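Local atomic coordinates of uridylate kinase (Archaeoglobus fulgidus, PDB entry 2IJ9), a protein that probably catalyses the reversible, ATP-dependent phosphorylation of UMP to UDP in the de novo pyrimidine pathway. Residues Lys2-Leu7 against Glu125-Asp130; Phe36-Gly41 against Ala118-Leu123; Ala69-Ala74 against Lys86-Asp91; Val90-Ala95 against Gly109-His114. The protein carries 1 engineered substitution. One frame throughout, in Å; residues are numbered along the deposited sequence.

Contact 1: residues Lys2-Leu7 against Glu125-Asp130; sequences KVVLSL and EFIKAD
The side chain of Lys2, on a strand, reaches across to the end of a helix: NZ donates to the backbone oxygen Ile127 O over 2.8 Å, nearly in line with that C=O bond (165° at the oxygen). The lysine chain is extended beyond CG, and CD passes Lys128 O at 3.5 Å. The backbone of the same residue is held by Asp130. Lys2 N gives a 2.6 Å hydrogen bond to Asp130 OD1, met on the anti side and 33° out of the carboxylate plane, while Asp130 N returns a weak bond to Lys2 O. Here helix 117-126 ends in a Schellman motif with Lys128, at positive phi, as its C-prime residue, and the chain goes on into strand 131-136, the parallel neighbour of strand 2-7 in the central sheet of the amino acid kinase fold. A positive group here probably suits the partly negative C-terminal end of the helix. A methionine in place of Lys2, lacking the ammonium, would probably leave Ile127 O without a side-chain partner. Deeper in, Val4 CG2 lies 3.7 Å from Ala129 CB and 4.1 Å from Ile127 CD1. Ile127 also leans on Phe36, and Val4 on Ala120 and Ala124.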
loop_
_atom_site.group_PDB
_atom_site.type_symbol
_atom_site.label_atom_id
_atom_site.label_comp_id
_atom_site.label_asym_id
_atom_site.label_seq_id
_atom_site.Cartn_x
_atom_site.Cartn_y
_atom_site.Cartn_z
ATOM N N LYS B 2 -34.769 -1.150 -0.693
ATOM C CA LYS B 2 -33.804 -1.770 -1.597
ATOM C C LYS B 2 -32.713 -0.751 -1.877
ATOM O O LYS B 2 -32.901 0.182 -2.666
ATOM C CB LYS B 2 -34.454 -2.208 -2.905
ATOM C CG LYS B 2 -34.767 -3.687 -3.001
ATOM C CD LYS B 2 -35.532 -3.947 -4.287
ATOM C CE LYS B 2 -35.603 -5.421 -4.610
ATOM N NZ LYS B 2 -36.360 -5.640 -5.863
ATOM N N VAL B 3 -31.571 -0.924 -1.221
ATOM C CA VAL B 3 -30.468 0.017 -1.380
ATOM C C VAL B 3 -29.385 -0.523 -2.292
ATOM O O VAL B 3 -28.901 -1.655 -2.094
ATOM C CB VAL B 3 -29.793 0.319 -0.039
ATOM C CG1 VAL B 3 -28.784 1.450 -0.203
ATOM C CG2 VAL B 3 -30.827 0.661 1.013
ATOM N N VAL B 4 -29.012 0.282 -3.286
ATOM C CA VAL B 4 -27.743 0.074 -3.984
ATOM C C VAL B 4 -26.744 1.087 -3.436
ATOM O O VAL B 4 -26.965 2.299 -3.529
ATOM C CB VAL B 4 -27.860 0.249 -5.528
ATOM C CG1 VAL B 4 -26.488 0.103 -6.224
ATOM C CG2 VAL B 4 -28.836 -0.743 -6.099
ATOM N N LEU B 5 -25.659 0.587 -2.851
ATOM C CA LEU B 5 -24.572 1.438 -2.381
ATOM C C LEU B 5 -23.387 1.323 -3.317
ATOM O O LEU B 5 -23.015 0.223 -3.744
ATOM C CB LEU B 5 -24.149 1.032 -0.970
ATOM C CG LEU B 5 -22.961 1.766 -0.356
ATOM C CD1 LEU B 5 -23.258 3.243 -0.329
ATOM C CD2 LEU B 5 -22.654 1.224 1.046
ATOM N N SER B 6 -22.780 2.456 -3.622
ATOM C CA SER B 6 -21.599 2.446 -4.470
ATOM C C SER B 6 -20.373 2.930 -3.692
ATOM O O SER B 6 -20.319 4.077 -3.259
ATOM C CB SER B 6 -21.831 3.313 -5.713
ATOM O OG SER B 6 -21.093 2.839 -6.827
ATOM N N LEU B 7 -19.399 2.046 -3.510
ATOM C CA LEU B 7 -18.130 2.421 -2.925
ATOM C C LEU B 7 -17.069 2.464 -4.012
ATOM O O LEU B 7 -16.671 1.429 -4.532
ATOM C CB LEU B 7 -17.741 1.418 -1.852
ATOM C CG LEU B 7 -18.728 1.288 -0.704
ATOM C CD1 LEU B 7 -18.512 -0.034 -0.028
ATOM C CD2 LEU B 7 -18.516 2.430 0.277
ATOM N N GLU B 125 -31.446 -0.093 -11.446
ATOM C CA GLU B 125 -32.511 -0.176 -12.436
ATOM C C GLU B 125 -32.984 -1.617 -12.603
ATOM O O GLU B 125 -34.159 -1.888 -12.425
ATOM C CB GLU B 125 -32.002 0.403 -13.751
ATOM C CG GLU B 125 -32.993 0.479 -14.877
ATOM C CD GLU B 125 -32.304 0.808 -16.193
ATOM O OE1 GLU B 125 -31.404 0.031 -16.592
ATOM O OE2 GLU B 125 -32.648 1.838 -16.822
ATOM N N PHE B 126 -32.049 -2.519 -12.921
ATOM C CA PHE B 126 -32.267 -3.974 -13.062
ATOM C C PHE B 126 -33.121 -4.568 -11.965
ATOM O O PHE B 126 -34.071 -5.295 -12.238
ATOM C CB PHE B 126 -30.918 -4.676 -13.037
ATOM C CG PHE B 126 -30.964 -6.131 -13.398
ATOM C CD1 PHE B 126 -30.962 -6.532 -14.730
ATOM C CD2 PHE B 126 -30.942 -7.106 -12.413
ATOM C CE1 PHE B 126 -30.978 -7.876 -15.067
ATOM C CE2 PHE B 126 -30.954 -8.454 -12.746
ATOM C CZ PHE B 126 -30.969 -8.837 -14.075
ATOM N N ILE B 127 -32.786 -4.254 -10.722
ATOM C CA ILE B 127 -33.497 -4.827 -9.592
ATOM C C ILE B 127 -34.590 -3.923 -9.050
ATOM O O ILE B 127 -35.173 -4.239 -8.013
ATOM C CB ILE B 127 -32.536 -5.154 -8.455
ATOM C CG1 ILE B 127 -31.911 -3.856 -7.914
ATOM C CG2 ILE B 127 -31.487 -6.140 -8.949
ATOM C CD1 ILE B 127 -31.499 -3.874 -6.448
ATOM N N LYS B 128 -34.865 -2.818 -9.750
ATOM C CA LYS B 128 -35.825 -1.787 -9.305
ATOM C C LYS B 128 -35.517 -1.333 -7.881
ATOM O O LYS B 128 -36.240 -1.691 -6.934
ATOM C CB LYS B 128 -37.278 -2.280 -9.403
ATOM C CG LYS B 128 -37.931 -2.109 -10.774
ATOM C CD LYS B 128 -37.676 -3.315 -11.690
ATOM C CE LYS B 128 -38.068 -3.031 -13.142
ATOM N NZ LYS B 128 -37.171 -2.032 -13.813
ATOM N N ALA B 129 -34.430 -0.578 -7.720
ATOM C CA ALA B 129 -33.962 -0.237 -6.379
ATOM C C ALA B 129 -34.731 0.955 -5.849
ATOM O O ALA B 129 -35.162 1.810 -6.628
ATOM C CB ALA B 129 -32.482 0.042 -6.381
ATOM N N ASP B 130 -34.910 0.991 -4.528
ATOM C CA ASP B 130 -35.590 2.095 -3.847
ATOM C C ASP B 130 -34.709 3.331 -3.770
ATOM O O ASP B 130 -35.201 4.459 -3.871
ATOM C CB ASP B 130 -35.999 1.682 -2.435
ATOM C CG ASP B 130 -37.060 0.611 -2.431
ATOM O OD1 ASP B 130 -37.037 -0.239 -1.523
ATOM O OD2 ASP B 130 -37.918 0.613 -3.339
#

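Contact 2: residues Phe36-Gly41 against Ala118-Leu123; sequences FVVVGG and ATAALL. With SO4 (sulfate ion), chain D.
Val38 and Phe36 meet Thr119, Ala120 and Leu123 in buried, wholly apolar strand-on-helix packing, where helix 117-126 lies against the central sheet of the amino acid kinase fold. The two short axes run almost antiparallel, at 160°, and approach to 9.0 Å. Val38 CG1, anti to the backbone N (chi1 -176°), touches Thr119 CG2 at 3.9 Å, and the other branch, CG2, sits over Ala120 CB at 3.8 Å. That same CG2 also meets Leu123 CD2 at 4.0 Å, the two side chains running antiparallel alongside one another. Leu123 CD2 reaches on to Phe36, 3.9 Å from ring atom CD1, and these two side chains lie roughly perpendicular. The CA atoms of Val38 and Ala120 are 6.2 Å apart, an approach consistent with the small alanine side chain. Past the strand's end, Gly41 N donates to sulfate O2 over 2.6 Å, and Gly42 N binds the same ion. Gly41 is predicted to bind UMP, and the sulfate, probably from the crystallisation liquor, may mark an anion position of the nucleotide site. With no hydrogen bond between strand and helix, methyl groups and the Phe36 side chain do the touching, and the packing is held by burial of apolar side chains.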
loop_
_atom_site.group_PDB
_atom_site.type_symbol
_atom_site.label_atom_id
_atom_site.label_comp_id
_atom_site.label_asym_id
_atom_site.label_seq_id
_atom_site.Cartn_x
_atom_site.Cartn_y
_atom_site.Cartn_z
ATOM N N PHE B 36 -27.433 -3.919 -1.703
ATOM C CA PHE B 36 -26.464 -4.337 -2.686
ATOM C C PHE B 36 -25.276 -3.400 -2.578
ATOM O O PHE B 36 -25.449 -2.188 -2.426
ATOM C CB PHE B 36 -27.072 -4.243 -4.081
ATOM C CG PHE B 36 -28.194 -5.220 -4.322
ATOM C CD1 PHE B 36 -28.045 -6.252 -5.244
ATOM C CD2 PHE B 36 -29.398 -5.101 -3.630
ATOM C CE1 PHE B 36 -29.073 -7.146 -5.463
ATOM C CE2 PHE B 36 -30.420 -5.989 -3.845
ATOM C CZ PHE B 36 -30.260 -7.007 -4.767
ATOM N N VAL B 37 -24.071 -3.955 -2.637
ATOM C CA VAL B 37 -22.853 -3.152 -2.611
ATOM C C VAL B 37 -21.994 -3.391 -3.849
ATOM O O VAL B 37 -21.659 -4.530 -4.174
ATOM C CB VAL B 37 -22.002 -3.469 -1.386
ATOM C CG1 VAL B 37 -20.788 -2.567 -1.378
ATOM C CG2 VAL B 37 -22.795 -3.277 -0.103
ATOM N N VAL B 38 -21.641 -2.313 -4.535
ATOM C CA VAL B 38 -20.713 -2.392 -5.656
ATOM C C VAL B 38 -19.370 -1.691 -5.349
ATOM O O VAL B 38 -19.272 -0.460 -5.349
ATOM C CB VAL B 38 -21.320 -1.771 -6.919
ATOM C CG1 VAL B 38 -20.379 -1.956 -8.126
ATOM C CG2 VAL B 38 -22.692 -2.359 -7.182
ATOM N N VAL B 39 -18.334 -2.480 -5.108
ATOM C CA VAL B 39 -17.021 -1.931 -4.831
ATOM C C VAL B 39 -16.225 -1.689 -6.125
ATOM O O VAL B 39 -16.447 -2.331 -7.146
ATOM C CB VAL B 39 -16.219 -2.851 -3.899
ATOM C CG1 VAL B 39 -17.129 -3.480 -2.823
ATOM C CG2 VAL B 39 -15.541 -3.921 -4.698
ATOM N N GLY B 40 -15.295 -0.748 -6.075
ATOM C CA GLY B 40 -14.470 -0.430 -7.222
ATOM C C GLY B 40 -13.036 -0.878 -7.024
ATOM O O GLY B 40 -12.678 -1.419 -5.973
ATOM N N GLY B 41 -12.203 -0.644 -8.034
ATOM C CA GLY B 41 -10.840 -1.170 -8.034
ATOM C C GLY B 41 -9.830 -0.522 -7.100
ATOM O O GLY B 41 -8.871 -1.181 -6.671
ATOM N N ALA B 118 -21.751 3.769 -13.000
ATOM C CA ALA B 118 -22.617 3.279 -14.071
ATOM C C ALA B 118 -23.075 1.874 -13.736
ATOM O O ALA B 118 -24.271 1.599 -13.723
ATOM C CB ALA B 118 -21.896 3.317 -15.403
ATOM N N THR B 119 -22.117 1.008 -13.413
ATOM C CA THR B 119 -22.420 -0.354 -13.007
ATOM C C THR B 119 -23.507 -0.412 -11.940
ATOM O O THR B 119 -24.476 -1.151 -12.084
ATOM C CB THR B 119 -21.172 -1.042 -12.501
ATOM O OG1 THR B 119 -20.279 -1.247 -13.605
ATOM C CG2 THR B 119 -21.517 -2.380 -11.832
ATOM N N ALA B 120 -23.363 0.394 -10.895
ATOM C CA ALA B 120 -24.324 0.378 -9.805
ATOM C C ALA B 120 -25.643 1.016 -10.200
ATOM O O ALA B 120 -26.687 0.632 -9.677
ATOM C CB ALA B 120 -23.755 1.051 -8.568
ATOM N N ALA B 121 -25.598 1.988 -11.111
ATOM C CA ALA B 121 -26.828 2.601 -11.635
ATOM C C ALA B 121 -27.623 1.555 -12.401
ATOM O O ALA B 121 -28.805 1.347 -12.119
ATOM C CB ALA B 121 -26.524 3.812 -12.520
ATOM N N LEU B 122 -26.957 0.886 -13.348
ATOM C CA LEU B 122 -27.511 -0.282 -14.035
ATOM C C LEU B 122 -28.139 -1.312 -13.076
ATOM O O LEU B 122 -29.281 -1.718 -13.271
ATOM C CB LEU B 122 -26.431 -0.929 -14.893
ATOM C CG LEU B 122 -25.920 -0.034 -16.029
ATOM C CD1 LEU B 122 -24.485 -0.381 -16.395
ATOM C CD2 LEU B 122 -26.815 -0.107 -17.246
ATOM N N LEU B 123 -27.401 -1.706 -12.038
ATOM C CA LEU B 123 -27.890 -2.650 -11.031
ATOM C C LEU B 123 -29.146 -2.182 -10.324
ATOM O O LEU B 123 -30.074 -2.961 -10.124
ATOM C CB LEU B 123 -26.808 -2.965 -9.998
ATOM C CG LEU B 123 -27.212 -4.015 -8.959
ATOM C CD1 LEU B 123 -27.614 -5.306 -9.641
ATOM C CD2 LEU B 123 -26.100 -4.271 -7.935
HETATM S S SO4 D . -12.963 2.599 -9.169
HETATM O O1 SO4 D . -13.928 2.670 -8.082
HETATM O O2 SO4 D . -12.920 1.247 -9.719
HETATM O O3 SO4 D . -13.385 3.530 -10.218
HETATM O O4 SO4 D . -11.630 2.935 -8.672
#

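Contact 3: residues Ala69-Ala74 against Lys86-Asp91; sequences ATRLNA and KKVPVD
Arg71 and Ala74, on one flank of helix 59-80 of the amino acid kinase fold, pack against Val88 and Val90 of the irregular segment that leads into helix 92-99; the contact thus ties a long helix to the connection following it. Arg71 comes first. Its chain bends at chi2 (-96°), and this turn brings the end of the side chain closer to the loop than its CB. The aliphatic part is used on the way: CD lies 3.7 Å from Val88 CG1, the two side chains crossing at a slant. Farther out, the guanidinium has Val90 CG2 over one face, 3.2 Å from Arg71 NH2, and NE makes a weak hydrogen bond to Gly109 O, next to the predicted UMP-binding residue Thr110. Cutting Arg71 back to an alanine would probably leave the methyls of Val88 and Val90 without their cover and Gly109 O without this weak donor. Leu72, pointing away from the loop, packs on Ile65 of the second subunit. One turn after Arg71, Ala74 meets the second branch of Val88; the Val88 side chain also touches Met75 and Ile78 of the same helix. Val88 CG2 stands 4.2 Å from Ala74 CB and 4.0 Å from Arg71 O.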
loop_
_atom_site.group_PDB
_atom_site.type_symbol
_atom_site.label_atom_id
_atom_site.label_comp_id
_atom_site.label_asym_id
_atom_site.label_seq_id
_atom_site.Cartn_x
_atom_site.Cartn_y
_atom_site.Cartn_z
ATOM N N ALA B 69 -9.556 -7.162 -9.841
ATOM C CA ALA B 69 -9.267 -6.300 -8.703
ATOM C C ALA B 69 -10.516 -5.885 -7.917
ATOM O O ALA B 69 -10.565 -6.033 -6.686
ATOM C CB ALA B 69 -8.512 -5.080 -9.182
ATOM N N THR B 70 -11.526 -5.377 -8.625
ATOM C CA THR B 70 -12.747 -4.991 -7.953
ATOM C C THR B 70 -13.244 -6.182 -7.136
ATOM O O THR B 70 -13.533 -6.037 -5.957
ATOM C CB THR B 70 -13.836 -4.480 -8.932
ATOM O OG1 THR B 70 -14.218 -5.534 -9.829
ATOM C CG2 THR B 70 -13.327 -3.326 -9.746
ATOM N N ARG B 71 -13.282 -7.358 -7.761
ATOM C CA ARG B 71 -13.814 -8.566 -7.131
ATOM C C ARG B 71 -13.049 -8.908 -5.855
ATOM O O ARG B 71 -13.637 -9.348 -4.873
ATOM C CB ARG B 71 -13.742 -9.755 -8.092
ATOM C CG ARG B 71 -14.351 -9.532 -9.460
ATOM C CD ARG B 71 -15.755 -10.051 -9.531
ATOM N NE ARG B 71 -16.350 -9.773 -10.833
ATOM C CZ ARG B 71 -16.136 -10.507 -11.916
ATOM N NH1 ARG B 71 -15.338 -11.564 -11.846
ATOM N NH2 ARG B 71 -16.721 -10.187 -13.062
ATOM N N LEU B 72 -11.739 -8.683 -5.886
ATOM C CA LEU B 72 -10.862 -8.915 -4.745
ATOM C C LEU B 72 -11.166 -7.963 -3.582
ATOM O O LEU B 72 -11.312 -8.393 -2.439
ATOM C CB LEU B 72 -9.398 -8.781 -5.171
ATOM C CG LEU B 72 -8.354 -9.284 -4.179
ATOM C CD1 LEU B 72 -8.808 -10.500 -3.359
ATOM C CD2 LEU B 72 -7.112 -9.606 -4.948
ATOM N N ASN B 73 -11.263 -6.673 -3.884
ATOM C CA ASN B 73 -11.725 -5.720 -2.907
ATOM C C ASN B 73 -13.055 -6.153 -2.327
ATOM O O ASN B 73 -13.275 -6.083 -1.115
ATOM C CB ASN B 73 -11.857 -4.353 -3.552
ATOM C CG ASN B 73 -10.532 -3.790 -3.941
ATOM O OD1 ASN B 73 -10.392 -3.155 -4.983
ATOM N ND2 ASN B 73 -9.531 -4.030 -3.106
ATOM N N ALA B 74 -13.932 -6.625 -3.200
ATOM C CA ALA B 74 -15.263 -7.014 -2.792
ATOM C C ALA B 74 -15.204 -8.165 -1.793
ATOM O O ALA B 74 -15.920 -8.156 -0.783
ATOM C CB ALA B 74 -16.059 -7.394 -3.984
ATOM N N LYS B 86 -21.272 -15.032 0.644
ATOM C CA LYS B 86 -19.835 -15.334 0.487
ATOM C C LYS B 86 -19.390 -15.500 -0.967
ATOM O O LYS B 86 -18.219 -15.686 -1.241
ATOM C CB LYS B 86 -19.457 -16.597 1.248
ATOM C CG LYS B 86 -19.816 -16.579 2.704
ATOM C CD LYS B 86 -19.011 -15.553 3.450
ATOM C CE LYS B 86 -19.629 -15.270 4.812
ATOM N NZ LYS B 86 -19.905 -16.535 5.549
ATOM N N LYS B 87 -20.326 -15.462 -1.899
ATOM C CA LYS B 87 -19.989 -15.510 -3.298
ATOM C C LYS B 87 -19.969 -14.061 -3.780
ATOM O O LYS B 87 -20.794 -13.262 -3.375
ATOM C CB LYS B 87 -21.055 -16.342 -4.026
ATOM C CG LYS B 87 -21.128 -16.186 -5.539
ATOM C CD LYS B 87 -20.609 -17.409 -6.289
ATOM C CE LYS B 87 -20.845 -17.265 -7.804
ATOM N NZ LYS B 87 -20.569 -18.521 -8.562
ATOM N N VAL B 88 -19.002 -13.716 -4.612
ATOM C CA VAL B 88 -19.074 -12.467 -5.339
ATOM C C VAL B 88 -19.759 -12.720 -6.683
ATOM O O VAL B 88 -19.189 -13.398 -7.547
ATOM C CB VAL B 88 -17.667 -11.856 -5.573
ATOM C CG1 VAL B 88 -17.743 -10.619 -6.463
ATOM C CG2 VAL B 88 -17.019 -11.479 -4.266
ATOM N N PRO B 89 -20.977 -12.175 -6.872
ATOM C CA PRO B 89 -21.653 -12.318 -8.157
ATOM C C PRO B 89 -20.872 -11.698 -9.286
ATOM O O PRO B 89 -20.182 -10.696 -9.082
ATOM C CB PRO B 89 -22.958 -11.546 -7.973
ATOM C CG PRO B 89 -22.749 -10.703 -6.818
ATOM C CD PRO B 89 -21.802 -11.416 -5.921
ATOM N N VAL B 90 -21.010 -12.293 -10.466
ATOM C CA VAL B 90 -20.224 -11.930 -11.631
ATOM C C VAL B 90 -21.138 -11.266 -12.661
ATOM O O VAL B 90 -20.680 -10.784 -13.704
ATOM C CB VAL B 90 -19.552 -13.191 -12.200
ATOM C CG1 VAL B 90 -20.582 -14.084 -12.875
ATOM C CG2 VAL B 90 -18.438 -12.850 -13.148
ATOM N N ASP B 91 -22.436 -11.266 -12.345
ATOM C CA ASP B 91 -23.486 -10.615 -13.142
ATOM C C ASP B 91 -24.724 -10.354 -12.279
ATOM O O ASP B 91 -24.870 -10.911 -11.194
ATOM C CB ASP B 91 -23.850 -11.423 -14.405
ATOM C CG ASP B 91 -24.576 -12.732 -14.095
ATOM O OD1 ASP B 91 -25.643 -12.702 -13.446
ATOM O OD2 ASP B 91 -24.088 -13.799 -14.526
#

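Contact 4: residues Val90-Ala95 against Gly109-His114; sequences VDFMEA and GTFPGH
Phe92 meets Thr110 and Phe111 where the first turn of helix 92-99, N-capped by Asp91, abuts the loop between strand 104-107 and helix 117-126. That loop holds residues 110 to 116, predicted to bind UMP. The phenylalanine side chain can be traced outward. Its CB rests on the ring of Phe126. From there CG is placed anti to the carbonyl carbon (chi1 -51°), and this sends the ring toward the loop. On one side of the ring CD1 packs on Leu123 and CE1 lies by the backbone oxygen of Thr119, both on helix 117-126. On the other side CD2 approaches Thr110 CG2 at 4.1 Å. Next along, CE2 is flanked by two loop residues, with Thr110 OG1 and Phe111 CE1 each near 3.3 Å. At the tip, CZ lies 3.5 Å from Phe111 CZ. The Phe92 and Phe111 rings are near parallel, their planes 19° apart, but they are slid so far that they barely overlap, with centroids separated by 5.3 Å. Leu122 of helix 117-126 touches both rings. Thr110 also touches the turn before the helix: its CG2 lies 3.7 Å from Val90 O. Val90 and Asp91 are both bonded to Glu94. Glu94 N donates to Asp91 OD1 over 2.8 Å as the capping bond, almost along the C-O axis of the carboxylate. OE2 of Glu94 accepts from Val90 N at 3.2 Å, met from above the carboxylate plane.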
loop_
_atom_site.group_PDB
_atom_site.type_symbol
_atom_site.label_atom_id
_atom_site.label_comp_id
_atom_site.label_asym_id
_atom_site.label_seq_id
_atom_site.Cartn_x
_atom_site.Cartn_y
_atom_site.Cartn_z
ATOM N N VAL B 90 -21.010 -12.293 -10.466
ATOM C CA VAL B 90 -20.224 -11.930 -11.631
ATOM C C VAL B 90 -21.138 -11.266 -12.661
ATOM O O VAL B 90 -20.680 -10.784 -13.704
ATOM C CB VAL B 90 -19.552 -13.191 -12.200
ATOM C CG1 VAL B 90 -20.582 -14.084 -12.875
ATOM C CG2 VAL B 90 -18.438 -12.850 -13.148
ATOM N N ASP B 91 -22.436 -11.266 -12.345
ATOM C CA ASP B 91 -23.486 -10.615 -13.142
ATOM C C ASP B 91 -24.724 -10.354 -12.279
ATOM O O ASP B 91 -24.870 -10.911 -11.194
ATOM C CB ASP B 91 -23.850 -11.423 -14.405
ATOM C CG ASP B 91 -24.576 -12.732 -14.095
ATOM O OD1 ASP B 91 -25.643 -12.702 -13.446
ATOM O OD2 ASP B 91 -24.088 -13.799 -14.526
ATOM N N PHE B 92 -25.626 -9.527 -12.784
ATOM C CA PHE B 92 -26.728 -9.025 -11.981
ATOM C C PHE B 92 -27.722 -10.132 -11.650
ATOM O O PHE B 92 -28.308 -10.121 -10.580
ATOM C CB PHE B 92 -27.444 -7.861 -12.686
ATOM C CG PHE B 92 -26.529 -6.761 -13.174
ATOM C CD1 PHE B 92 -26.709 -5.459 -12.743
ATOM C CD2 PHE B 92 -25.513 -7.017 -14.090
ATOM C CE1 PHE B 92 -25.889 -4.436 -13.181
ATOM C CE2 PHE B 92 -24.685 -5.999 -14.522
ATOM C CZ PHE B 92 -24.882 -4.699 -14.068
ATOM N N MET B 93 -27.929 -11.076 -12.568
ATOM C CA MET B 93 -28.873 -12.167 -12.324
ATOM C C MET B 93 -28.401 -12.931 -11.101
ATOM O O MET B 93 -29.162 -13.092 -10.153
ATOM C CB MET B 93 -29.003 -13.083 -13.537
ATOM C CG MET B 93 -29.763 -12.471 -14.691
ATOM S SD MET B 93 -28.931 -12.721 -16.273
ATOM C CE MET B 93 -29.732 -11.475 -17.270
ATOM N N GLU B 94 -27.131 -13.350 -11.114
ATOM C CA GLU B 94 -26.463 -13.883 -9.920
ATOM C C GLU B 94 -26.668 -12.978 -8.702
ATOM O O GLU B 94 -27.031 -13.453 -7.628
ATOM C CB GLU B 94 -24.960 -14.060 -10.144
ATOM C CG GLU B 94 -24.542 -15.311 -10.882
ATOM C CD GLU B 94 -23.038 -15.575 -10.794
ATOM O OE1 GLU B 94 -22.506 -16.294 -11.665
ATOM O OE2 GLU B 94 -22.381 -15.079 -9.857
ATOM N N ALA B 95 -26.444 -11.675 -8.885
ATOM C CA ALA B 95 -26.578 -10.694 -7.802
ATOM C C ALA B 95 -27.973 -10.672 -7.225
ATOM O O ALA B 95 -28.134 -10.562 -6.010
ATOM C CB ALA B 95 -26.195 -9.313 -8.276
ATOM N N GLY B 109 -17.094 -5.434 -10.591
ATOM C CA GLY B 109 -17.592 -5.063 -11.910
ATOM C C GLY B 109 -18.270 -6.232 -12.600
ATOM O O GLY B 109 -18.255 -7.363 -12.097
ATOM N N THR B 110 -18.883 -5.950 -13.750
ATOM C CA THR B 110 -19.453 -6.991 -14.616
ATOM C C THR B 110 -18.930 -6.850 -16.042
ATOM O O THR B 110 -17.935 -7.475 -16.399
ATOM C CB THR B 110 -20.988 -6.973 -14.619
ATOM O OG1 THR B 110 -21.452 -5.683 -15.029
ATOM C CG2 THR B 110 -21.524 -7.256 -13.241
ATOM N N PHE B 111 -19.587 -6.018 -16.849
ATOM C CA PHE B 111 -19.148 -5.792 -18.224
ATOM C C PHE B 111 -17.862 -4.973 -18.212
ATOM O O PHE B 111 -17.783 -3.947 -17.536
ATOM C CB PHE B 111 -20.184 -5.058 -19.102
ATOM C CG PHE B 111 -21.551 -4.879 -18.487
ATOM C CD1 PHE B 111 -22.371 -5.967 -18.185
ATOM C CD2 PHE B 111 -22.046 -3.596 -18.271
ATOM C CE1 PHE B 111 -23.645 -5.774 -17.652
ATOM C CE2 PHE B 111 -23.312 -3.400 -17.738
ATOM C CZ PHE B 111 -24.113 -4.484 -17.435
ATOM N N PRO B 112 -16.839 -5.449 -18.928
ATOM C CA PRO B 112 -15.611 -4.711 -19.201
ATOM C C PRO B 112 -15.851 -3.411 -19.983
ATOM O O PRO B 112 -15.665 -3.370 -21.197
ATOM C CB PRO B 112 -14.800 -5.706 -20.036
ATOM C CG PRO B 112 -15.322 -7.044 -19.637
ATOM C CD PRO B 112 -16.787 -6.817 -19.469
ATOM N N GLY B 113 -16.257 -2.358 -19.279
ATOM C CA GLY B 113 -16.499 -1.057 -19.897
ATOM C C GLY B 113 -16.483 0.056 -18.866
ATOM O O GLY B 113 -15.609 0.090 -17.995
ATOM N N HIS B 114 -17.452 0.966 -18.966
ATOM C CA HIS B 114 -17.626 2.038 -17.978
ATOM C C HIS B 114 -17.985 1.443 -16.615
ATOM O O HIS B 114 -18.535 0.341 -16.537
ATOM C CB HIS B 114 -18.658 3.077 -18.445
ATOM C CG HIS B 114 -18.178 3.937 -19.575
ATOM N ND1 HIS B 114 -18.219 3.530 -20.891
ATOM C CD2 HIS B 114 -17.638 5.179 -19.584
ATOM C CE1 HIS B 114 -17.729 4.485 -21.663
ATOM N NE2 HIS B 114 -17.368 5.496 -20.893
#

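Helix 117-126 joins contacts 1 and 2, whose centres lie 8 Å apart and whose strands 2-7 and 34-39 are bonded neighbours: Val3 O is 2.7 Å from Phe36 N. Contact 4 adjoins contact 2, at about 9 Å between centres, because Phe92 and Phe111 rest on the same helix. Contact 3 shares Val90 and Asp91 with contact 4, and Thr70 OG1 sits 3.0 Å from Gly109 N, so helix 59-80 is fastened to the start of the 109-114 loop. Contacts 1 and 3 do not touch; their centres are about 17 Å apart. Among the predicted UMP residues, Gly41, by the sulfate, belongs to contact 2 and Thr110 to His114 to contact 4.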